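Local atomic coordinates of mandelate racemase/muconate lactonizing enzyme family protein (Sorangium cellulosum, PDB entry 3S5S), a protein that belongs to the mandelate racemase/muconate lactonizing enzyme family of the enolase superfamily, pairing an N-terminal capping domain with a beta/alpha barrel. Residues D137-T142 with A162-V167. Numbering follows the deposited sequence.
Sequences DITITT and ALKVKV
The first beta-alpha-beta unit of the barrel brings Ile138, Thr139 and Ile140 beside Leu163, Lys164 and Val165, two parallel strands joined through helix 146-158. Lys164 bonds through its backbone to the residues before and after its partner Thr139: its N gives a hydrogen bond to Ile138 O (3.0 Å), and its O accepts one from Ile140 N (2.7 Å), which arrives almost in line with the carbonyl. Lys166 N continues the pattern to Ile140 O, while the bond from Ile138 N to Ala162 O at the other end is weak. Lys164 O also receives a weak bond from Thr139 OG1 (3.5 Å), a hydroxyl swung anti to the backbone N (chi1 159°).

Ile138, Ile140, Leu163 and Val165 face the helices, where branched aliphatic side chains suit a mostly buried apolar layer. Leu163 forks between the two isoleucines: its CD2 lies 3.6 Å from Ile138 CG2, the two side chains running side by side, whereas its CD1 meets Ile140 CD1 (4.1 Å) at a slant. On helix 146-158, Ile140 packs against Ala148 and Ala152, and Ile138 and Leu163 against Ala155, small residues that would allow a close approach.

On the barrel interior the side chains are polar. Lys164 runs out extended, its CB 4.1 Å from Thr139 CB, and NZ forms salt bridges with Asp323, Asp194 and Glu222, acids at the C-terminal ends of other barrel strands. Lys166 bends at chi2 (-84°), passing CE across Thr139 OG1 at 3.9 Å; its NZ makes a long, weak ion pair with Asp194 and a weak hydrogen bond to Asn196. Apolar outside and polar inside, with a helical crossover, this is beta/alpha-barrel architecture; the Lys-x-Lys pair on the second strand recalls the muconate lactonizing enzyme group.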
loop_
_atom_site.group_PDB
_atom_site.type_symbol
_atom_site.label_atom_id
_atom_site.label_comp_id
_atom_site.label_asym_id
_atom_site.label_seq_id
_atom_site.Cartn_x
_atom_site.Cartn_y
_atom_site.Cartn_z
ATOM N N ASP A 137 14.130 -13.478 15.336
ATOM C CA ASP A 137 14.168 -13.932 16.723
ATOM C C ASP A 137 13.744 -15.408 16.769
ATOM O O ASP A 137 13.374 -15.979 15.734
ATOM C CB ASP A 137 13.282 -13.060 17.640
ATOM C CG ASP A 137 11.792 -13.224 17.376
ATOM O OD1 ASP A 137 11.312 -14.317 17.020
ATOM O OD2 ASP A 137 11.066 -12.249 17.559
ATOM N N ILE A 138 13.803 -16.019 17.941
ATOM C CA ILE A 138 13.292 -17.352 18.145
ATOM C C ILE A 138 12.600 -17.364 19.475
ATOM O O ILE A 138 12.894 -16.575 20.377
ATOM C CB ILE A 138 14.394 -18.457 18.110
ATOM C CG1 ILE A 138 13.772 -19.876 17.994
ATOM C CG2 ILE A 138 15.362 -18.309 19.319
ATOM C CD1 ILE A 138 14.792 -21.070 18.109
ATOM N N THR A 139 11.654 -18.271 19.610
ATOM C CA THR A 139 10.707 -18.133 20.658
ATOM C C THR A 139 10.888 -19.196 21.713
ATOM O O THR A 139 11.162 -20.338 21.421
ATOM C CB THR A 139 9.260 -17.946 20.078
ATOM O OG1 THR A 139 8.295 -18.295 21.071
ATOM C CG2 THR A 139 9.049 -18.769 18.889
ATOM N N ILE A 140 10.828 -18.768 22.956
ATOM C CA ILE A 140 10.906 -19.668 24.088
ATOM C C ILE A 140 9.510 -19.819 24.667
ATOM O O ILE A 140 8.965 -18.917 25.339
ATOM C CB ILE A 140 11.902 -19.204 25.100
ATOM C CG1 ILE A 140 13.294 -19.268 24.461
ATOM C CG2 ILE A 140 11.841 -20.101 26.333
ATOM C CD1 ILE A 140 14.374 -18.551 25.216
ATOM N N THR A 141 8.930 -20.973 24.344
ATOM C CA THR A 141 7.509 -21.230 24.545
ATOM C C THR A 141 7.251 -21.835 25.920
ATOM O O THR A 141 8.175 -22.391 26.516
ATOM C CB THR A 141 6.959 -22.121 23.415
ATOM O OG1 THR A 141 5.536 -22.097 23.469
ATOM C CG2 THR A 141 7.473 -23.571 23.508
ATOM N N THR A 142 6.010 -21.721 26.413
ATOM C CA THR A 142 5.671 -22.055 27.821
ATOM C C THR A 142 6.111 -23.432 28.289
ATOM O O THR A 142 6.112 -24.398 27.522
ATOM C CB THR A 142 4.144 -21.863 28.187
ATOM O OG1 THR A 142 3.287 -22.318 27.119
ATOM C CG2 THR A 142 3.851 -20.391 28.529
ATOM N N ALA A 162 17.995 -12.212 19.530
ATOM C CA ALA A 162 16.678 -11.770 19.978
ATOM C C ALA A 162 15.851 -12.974 20.392
ATOM O O ALA A 162 15.727 -13.939 19.637
ATOM C CB ALA A 162 15.983 -10.954 18.917
ATOM N N LEU A 163 15.305 -12.929 21.608
ATOM C CA LEU A 163 14.451 -13.998 22.093
ATOM C C LEU A 163 13.080 -13.485 22.479
ATOM O O LEU A 163 12.966 -12.517 23.233
ATOM C CB LEU A 163 15.085 -14.656 23.294
ATOM C CG LEU A 163 16.519 -15.120 23.071
ATOM C CD1 LEU A 163 17.045 -15.567 24.380
ATOM C CD2 LEU A 163 16.574 -16.228 22.016
ATOM N N LYS A 164 12.054 -14.153 21.956
ATOM C CA LYS A 164 10.672 -13.904 22.280
ATOM C C LYS A 164 10.223 -14.925 23.322
ATOM O O LYS A 164 10.188 -16.138 23.071
ATOM C CB LYS A 164 9.834 -14.039 21.014
ATOM C CG LYS A 164 8.321 -13.964 21.191
ATOM C CD LYS A 164 7.742 -13.465 19.867
ATOM C CE LYS A 164 6.251 -13.745 19.689
ATOM N NZ LYS A 164 5.595 -12.779 18.723
ATOM N N VAL A 165 9.834 -14.438 24.485
ATOM C CA VAL A 165 9.477 -15.344 25.551
ATOM C C VAL A 165 7.960 -15.307 25.673
ATOM O O VAL A 165 7.401 -14.240 25.900
ATOM C CB VAL A 165 10.191 -14.937 26.882
ATOM C CG1 VAL A 165 9.701 -15.766 28.055
ATOM C CG2 VAL A 165 11.693 -15.062 26.726
ATOM N N LYS A 166 7.297 -16.449 25.496
ATOM C CA LYS A 166 5.848 -16.476 25.721
ATOM C C LYS A 166 5.611 -16.331 27.212
ATOM O O LYS A 166 6.466 -16.729 28.010
ATOM C CB LYS A 166 5.167 -17.726 25.139
ATOM C CG LYS A 166 5.231 -17.826 23.587
ATOM C CD LYS A 166 4.152 -17.056 22.830
ATOM C CE LYS A 166 4.658 -16.802 21.408
ATOM N NZ LYS A 166 3.663 -16.324 20.373
ATOM N N VAL A 167 4.513 -15.687 27.583
ATOM C CA VAL A 167 4.199 -15.441 28.995
ATOM C C VAL A 167 2.683 -15.353 29.281
ATOM O O VAL A 167 1.868 -15.166 28.377
ATOM C CB VAL A 167 4.962 -14.202 29.602
ATOM C CG1 VAL A 167 6.458 -14.491 29.764
ATOM C CG2 VAL A 167 4.702 -12.903 28.792
#